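Local atomic coordinates of aminotransferase AspB (Helicobacter pylori 26695, PDB entry 3EZS), a protein that probably works as a pyridoxal 5'-phosphate-dependent aminotransferase of class I and II, moving amino groups between amino acids and keto acids. Residues A[68-74]-A[276-280]; A[190-194]-A[205-209]. All blocks are in the same frame, centred on the assembly; numbering follows the deposited sequence.

Contact 1: residues A[68-74]-A[276-280]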
loop_
_atom_site.group_PDB
_atom_site.type_symbol
_atom_site.label_atom_id
_atom_site.label_comp_id
_atom_site.label_asym_id
_atom_site.label_seq_id
_atom_site.Cartn_x
_atom_site.Cartn_y
_atom_site.Cartn_z
ATOM N N GLN A 68 14.418 -9.619 -9.354
ATOM C CA GLN A 68 14.918 -9.180 -8.052
ATOM C C GLN A 68 15.893 -10.204 -7.459
ATOM O O GLN A 68 16.914 -9.838 -6.854
ATOM C CB GLN A 68 13.751 -8.878 -7.114
ATOM C CG GLN A 68 12.953 -7.623 -7.532
ATOM C CD GLN A 68 11.770 -7.332 -6.620
ATOM O OE1 GLN A 68 11.096 -8.251 -6.156
ATOM N NE2 GLN A 68 11.495 -6.047 -6.385
ATOM N N ARG A 69 15.574 -11.491 -7.621
ATOM C CA ARG A 69 16.472 -12.543 -7.170
ATOM C C ARG A 69 17.792 -12.486 -7.957
ATOM O O ARG A 69 18.868 -12.642 -7.380
ATOM C CB ARG A 69 15.831 -13.927 -7.291
ATOM C CG ARG A 69 14.627 -14.113 -6.383
ATOM C CD ARG A 69 14.275 -15.587 -6.162
ATOM N NE ARG A 69 13.926 -16.277 -7.398
ATOM C CZ ARG A 69 12.735 -16.231 -7.992
ATOM N NH1 ARG A 69 11.737 -15.525 -7.478
ATOM N NH2 ARG A 69 12.544 -16.896 -9.118
ATOM N N GLY A 70 17.709 -12.269 -9.265
ATOM C CA GLY A 70 18.909 -12.169 -10.108
ATOM C C GLY A 70 19.827 -11.056 -9.622
ATOM O O GLY A 70 21.044 -11.233 -9.535
ATOM N N PHE A 71 19.221 -9.916 -9.294
ATOM C CA PHE A 71 19.942 -8.792 -8.692
ATOM C C PHE A 71 20.701 -9.215 -7.428
ATOM O O PHE A 71 21.896 -8.916 -7.280
ATOM C CB PHE A 71 18.997 -7.621 -8.355
ATOM C CG PHE A 71 19.622 -6.614 -7.430
ATOM C CD1 PHE A 71 20.617 -5.766 -7.889
ATOM C CD2 PHE A 71 19.265 -6.562 -6.099
ATOM C CE1 PHE A 71 21.225 -4.898 -7.048
ATOM C CE2 PHE A 71 19.874 -5.695 -5.253
ATOM C CZ PHE A 71 20.843 -4.834 -5.736
ATOM N N PHE A 72 20.020 -9.917 -6.528
ATOM C CA PHE A 72 20.630 -10.339 -5.261
ATOM C C PHE A 72 21.820 -11.282 -5.499
ATOM O O PHE A 72 22.843 -11.186 -4.809
ATOM C CB PHE A 72 19.602 -10.960 -4.317
ATOM C CG PHE A 72 19.955 -10.812 -2.874
ATOM C CD1 PHE A 72 19.564 -9.685 -2.176
ATOM C CD2 PHE A 72 20.710 -11.761 -2.227
ATOM C CE1 PHE A 72 19.896 -9.527 -0.860
ATOM C CE2 PHE A 72 21.045 -11.601 -0.911
ATOM C CZ PHE A 72 20.644 -10.487 -0.227
ATOM N N LYS A 73 21.689 -12.158 -6.494
ATOM C CA LYS A 73 22.762 -13.062 -6.881
ATOM C C LYS A 73 23.975 -12.314 -7.418
ATOM O O LYS A 73 25.069 -12.512 -6.929
ATOM C CB LYS A 73 22.268 -14.079 -7.924
ATOM C CG LYS A 73 23.304 -15.138 -8.321
ATOM C CD LYS A 73 22.744 -16.151 -9.334
ATOM N N ARG A 74 23.787 -11.455 -8.411
ATOM C CA ARG A 74 24.891 -10.683 -8.956
ATOM C C ARG A 74 25.556 -9.804 -7.917
ATOM O O ARG A 74 26.782 -9.705 -7.872
ATOM C CB ARG A 74 24.417 -9.764 -10.071
ATOM C CG ARG A 74 23.892 -10.453 -11.339
ATOM C CD ARG A 74 23.790 -9.411 -12.463
ATOM N NE ARG A 74 22.999 -8.248 -12.066
ATOM C CZ ARG A 74 21.669 -8.157 -12.149
ATOM N NH1 ARG A 74 20.918 -9.165 -12.589
ATOM N NH2 ARG A 74 21.075 -7.039 -11.774
ATOM N N TRP A 276 15.737 -3.626 -12.407
ATOM C CA TRP A 276 16.452 -4.625 -11.599
ATOM C C TRP A 276 17.385 -5.517 -12.408
ATOM O O TRP A 276 18.335 -6.034 -11.856
ATOM C CB TRP A 276 15.497 -5.508 -10.785
ATOM C CG TRP A 276 14.813 -4.846 -9.592
ATOM C CD1 TRP A 276 13.493 -4.536 -9.477
ATOM C CD2 TRP A 276 15.426 -4.444 -8.347
ATOM N NE1 TRP A 276 13.243 -3.971 -8.244
ATOM C CE2 TRP A 276 14.410 -3.891 -7.539
ATOM C CE3 TRP A 276 16.737 -4.475 -7.851
ATOM C CZ2 TRP A 276 14.654 -3.404 -6.241
ATOM C CZ3 TRP A 276 16.982 -3.965 -6.556
ATOM C CH2 TRP A 276 15.935 -3.466 -5.769
ATOM N N LEU A 277 17.082 -5.728 -13.687
ATOM C CA LEU A 277 17.904 -6.547 -14.566
ATOM C C LEU A 277 19.227 -5.876 -14.993
ATOM O O LEU A 277 20.166 -6.563 -15.392
ATOM C CB LEU A 277 17.126 -6.894 -15.840
ATOM C CG LEU A 277 15.961 -7.880 -15.836
ATOM C CD1 LEU A 277 15.039 -7.704 -17.070
ATOM C CD2 LEU A 277 16.473 -9.330 -15.737
ATOM N N ASP A 278 19.287 -4.546 -14.921
ATOM C CA ASP A 278 20.448 -3.791 -15.395
ATOM C C ASP A 278 21.280 -3.176 -14.277
ATOM O O ASP A 278 20.721 -2.623 -13.302
ATOM C CB ASP A 278 19.968 -2.657 -16.289
ATOM C CG ASP A 278 21.100 -1.804 -16.790
ATOM O OD1 ASP A 278 21.921 -2.316 -17.568
ATOM O OD2 ASP A 278 21.167 -0.622 -16.412
ATOM N N ASP A 279 22.605 -3.264 -14.429
ATOM C CA ASP A 279 23.558 -2.698 -13.466
ATOM C C ASP A 279 24.247 -1.416 -13.944
ATOM O O ASP A 279 24.755 -0.653 -13.137
ATOM C CB ASP A 279 24.638 -3.734 -13.126
ATOM C CG ASP A 279 24.094 -4.917 -12.320
ATOM O OD1 ASP A 279 23.047 -4.788 -11.666
ATOM O OD2 ASP A 279 24.721 -5.978 -12.348
ATOM N N ARG A 280 24.227 -1.171 -15.240
ATOM C CA ARG A 280 24.905 -0.035 -15.833
ATOM C C ARG A 280 24.414 1.276 -15.328
ATOM O O ARG A 280 25.216 2.092 -14.880
ATOM C CB ARG A 280 24.739 -0.047 -17.342
ATOM C CG ARG A 280 25.465 -1.168 -17.993
ATOM C CD ARG A 280 25.068 -1.304 -19.445
ATOM N NE ARG A 280 25.810 -2.411 -20.024
ATOM C CZ ARG A 280 25.557 -2.982 -21.195
ATOM N NH1 ARG A 280 24.548 -2.575 -21.966
ATOM N NH2 ARG A 280 26.317 -3.993 -21.581
#

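Contact 2: residues A[190-194]-A[205-209]. With EDO (1,2-ethanediol), chain F.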
loop_
_atom_site.group_PDB
_atom_site.type_symbol
_atom_site.label_atom_id
_atom_site.label_comp_id
_atom_site.label_asym_id
_atom_site.label_seq_id
_atom_site.Cartn_x
_atom_site.Cartn_y
_atom_site.Cartn_z
ATOM N N LEU A 190 15.689 -10.378 13.520
ATOM C CA LEU A 190 16.678 -9.379 13.145
ATOM C C LEU A 190 16.502 -8.943 11.695
ATOM O O LEU A 190 16.534 -9.772 10.803
ATOM C CB LEU A 190 18.082 -9.976 13.299
ATOM C CG LEU A 190 19.287 -9.079 12.957
ATOM C CD1 LEU A 190 19.417 -7.889 13.923
ATOM C CD2 LEU A 190 20.553 -9.926 12.949
ATOM N N ILE A 191 16.351 -7.641 11.473
ATOM C CA ILE A 191 16.174 -7.081 10.131
ATOM C C ILE A 191 17.230 -6.021 9.843
ATOM O O ILE A 191 17.595 -5.262 10.728
ATOM C CB ILE A 191 14.807 -6.330 10.023
ATOM C CG1 ILE A 191 13.626 -7.288 10.167
ATOM C CG2 ILE A 191 14.692 -5.562 8.706
ATOM C CD1 ILE A 191 12.286 -6.524 10.305
ATOM N N ASN A 192 17.722 -5.966 8.610
ATOM C CA ASN A 192 18.554 -4.856 8.201
ATOM C C ASN A 192 17.847 -4.109 7.059
ATOM O O ASN A 192 17.442 -4.707 6.059
ATOM C CB ASN A 192 19.955 -5.294 7.774
ATOM C CG ASN A 192 20.905 -4.102 7.535
ATOM O OD1 ASN A 192 20.747 -3.034 8.121
ATOM N ND2 ASN A 192 21.902 -4.303 6.681
ATOM N N ASP A 193 17.640 -2.814 7.263
ATOM C CA ASP A 193 17.127 -1.914 6.244
ATOM C C ASP A 193 18.342 -1.666 5.355
ATOM O O ASP A 193 19.231 -0.882 5.705
ATOM C CB ASP A 193 16.636 -0.638 6.911
ATOM C CG ASP A 193 16.251 0.453 5.929
ATOM O OD1 ASP A 193 16.512 0.330 4.720
ATOM O OD2 ASP A 193 15.695 1.462 6.402
ATOM N N GLU A 194 18.394 -2.363 4.219
ATOM C CA GLU A 194 19.534 -2.284 3.302
ATOM C C GLU A 194 19.301 -1.385 2.090
ATOM O O GLU A 194 19.853 -1.627 1.009
ATOM C CB GLU A 194 19.935 -3.704 2.865
ATOM C CG GLU A 194 20.415 -4.510 4.018
ATOM C CD GLU A 194 21.040 -5.848 3.679
ATOM O OE1 GLU A 194 20.855 -6.414 2.572
ATOM O OE2 GLU A 194 21.740 -6.333 4.575
ATOM N N PRO A 205 29.177 -2.450 0.465
ATOM C CA PRO A 205 28.873 -2.929 1.817
ATOM C C PRO A 205 28.272 -4.348 1.824
ATOM O O PRO A 205 27.609 -4.756 0.873
ATOM C CB PRO A 205 27.835 -1.928 2.309
ATOM C CG PRO A 205 27.133 -1.500 1.055
ATOM C CD PRO A 205 28.244 -1.385 0.044
ATOM N N PRO A 206 28.500 -5.108 2.898
ATOM C CA PRO A 206 27.944 -6.447 2.906
ATOM C C PRO A 206 26.474 -6.514 3.322
ATOM O O PRO A 206 25.998 -5.676 4.109
ATOM C CB PRO A 206 28.805 -7.160 3.931
ATOM C CG PRO A 206 29.258 -6.084 4.875
ATOM C CD PRO A 206 29.270 -4.803 4.115
ATOM N N SER A 207 25.746 -7.482 2.766
ATOM C CA SER A 207 24.371 -7.738 3.209
ATOM C C SER A 207 24.415 -8.601 4.463
ATOM O O SER A 207 25.321 -9.394 4.647
ATOM C CB SER A 207 23.569 -8.487 2.159
ATOM O OG SER A 207 22.296 -8.856 2.659
ATOM N N LEU A 208 23.418 -8.439 5.315
ATOM C CA LEU A 208 23.260 -9.264 6.511
ATOM C C LEU A 208 23.055 -10.755 6.144
ATOM O O LEU A 208 23.343 -11.649 6.957
ATOM C CB LEU A 208 22.078 -8.712 7.354
ATOM C CG LEU A 208 21.627 -9.410 8.641
ATOM C CD1 LEU A 208 22.779 -9.545 9.669
ATOM C CD2 LEU A 208 20.417 -8.679 9.265
ATOM N N LEU A 209 22.534 -11.038 4.944
ATOM C CA LEU A 209 22.370 -12.446 4.514
ATOM C C LEU A 209 23.722 -13.098 4.195
ATOM O O LEU A 209 23.862 -14.344 4.268
ATOM C CB LEU A 209 21.374 -12.606 3.353
ATOM C CG LEU A 209 19.925 -12.125 3.558
ATOM C CD1 LEU A 209 19.000 -12.701 2.470
ATOM C CD2 LEU A 209 19.389 -12.501 4.937
HETATM C C1 EDO F . 16.119 5.920 4.861
HETATM O O1 EDO F . 15.608 5.587 3.558
HETATM C C2 EDO F . 16.126 4.655 5.738
HETATM O O2 EDO F . 17.340 3.907 5.725
#

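Contact 1: residues A[68-74]-A[276-280]
Arg74 reaches from helix 62-76 to residues 276-279 and carries the polar part of this contact. Its guanidinium grips Asp279 side-on in a salt bridge. Arg74 NE donates to OD2 of Asp279 at 2.9 Å, on the syn side of the carboxylate, while Arg74 NH2 meets Asp279 OD1 at 3.0 Å from above the carboxylate plane. The two flat groups are thus not coplanar but turned 54° against each other. Arg74 NH2 also donates to the backbone O of Trp276 at 2.9 Å, and here the acceptor lies in the guanidinium plane. A bend in the arginine chain at chi3 (-54°) turns the group back over its own helix, where CA of Phe71 lies against one face. Asp279 OD1 has a second cationic partner in Arg232, so the carboxylate is shared between two arginines.

Apolar contacts form around the indole of Trp276. CG of Gln68 sits over the five-membered ring, 3.7 Å from its centroid, in a CH-pi contact nearly along the ring normal. At the far end of the indole, CZ3 of Trp276 lies over one face of the Phe71 ring, 3.5 Å from CD2 of Phe71, with the ring planes inclined at 54°.

The polar ends of Gln68 and Trp276 are bonded to other residues. Although NE2 of Gln68 and NE1 of Trp276 come close, both are donors: the amide bonds to Ser87 and the Gly241 carbonyl, the indole to Ser240. Together these contacts join helix 62-76 to residues 276-279, with an aromatic pair backed by Phe242 of strand 241-245, the antiparallel strand next to the outermost strand 85-88 of the seven-stranded sheet characteristic of the large domain of fold-type I pyridoxal phosphate enzymes.

Contact 2: residues A[190-194]-A[205-209]
Glu194, next to Asp193 in the chain, reaches Ser207 and Leu208 at the start of helix 208-214. Its CB points toward that segment, and the chain runs extended beyond CG (chi2 -171°) to bring Glu194 CD within 3.4 Å of Ser207 OG. There the carboxylate divides its oxygens. Glu194 OE1 accepts from Ser207 OG at 2.8 Å through its syn lone pair, with His227 as a weak further donor. Glu194 OE2 turns its syn lone pair to the backbone N of Leu208, also at 2.8 Å and nearly straight (169°), and its anti lone pair to ND2 of Asn192 at 2.9 Å. This buried carboxylate is therefore held against rotation, and the helix N-terminus would probably favour its negative charge. Ser207 is the N-cap, its OG accepting from Leu209 N.

Beside this polar group, CD2 of Leu208 packs against CB of Asn192 (3.7 Å) and CG of Leu190 (3.9 Å). The contact joins the first strand and the helix of the beta-alpha-beta unit 189-193, 208-214, 223-228; Leu208 is wedged between the sheet, touching Val223 and Val225, and helix 173-186, touching Leu176 and Val180.

How the contacts relate
The centres of contacts 1 and 2 lie about 17 Å apart, and along the chain contact 2 is nested inside the loop closed by contact 1. They meet through helix 62-76: CZ of Phe72 packs 3.7 Å from OG of Ser207 and 3.9 Å from CD1 of Leu209. One helix thus borders both, facing helix 266-277 in the first and the start of helix 208-214 in the second. In contact 2, Asp193 OD2 bonds to Tyr121 and lies 3.0 Å from O2 of a 1,2-ethanediol, probably from the crystallisation liquor; in related class I and II aminotransferases the corresponding aspartate, in a similar Asp-x-x-Tyr sequence, pairs with the cofactor's pyridine nitrogen, as Asp193 probably does.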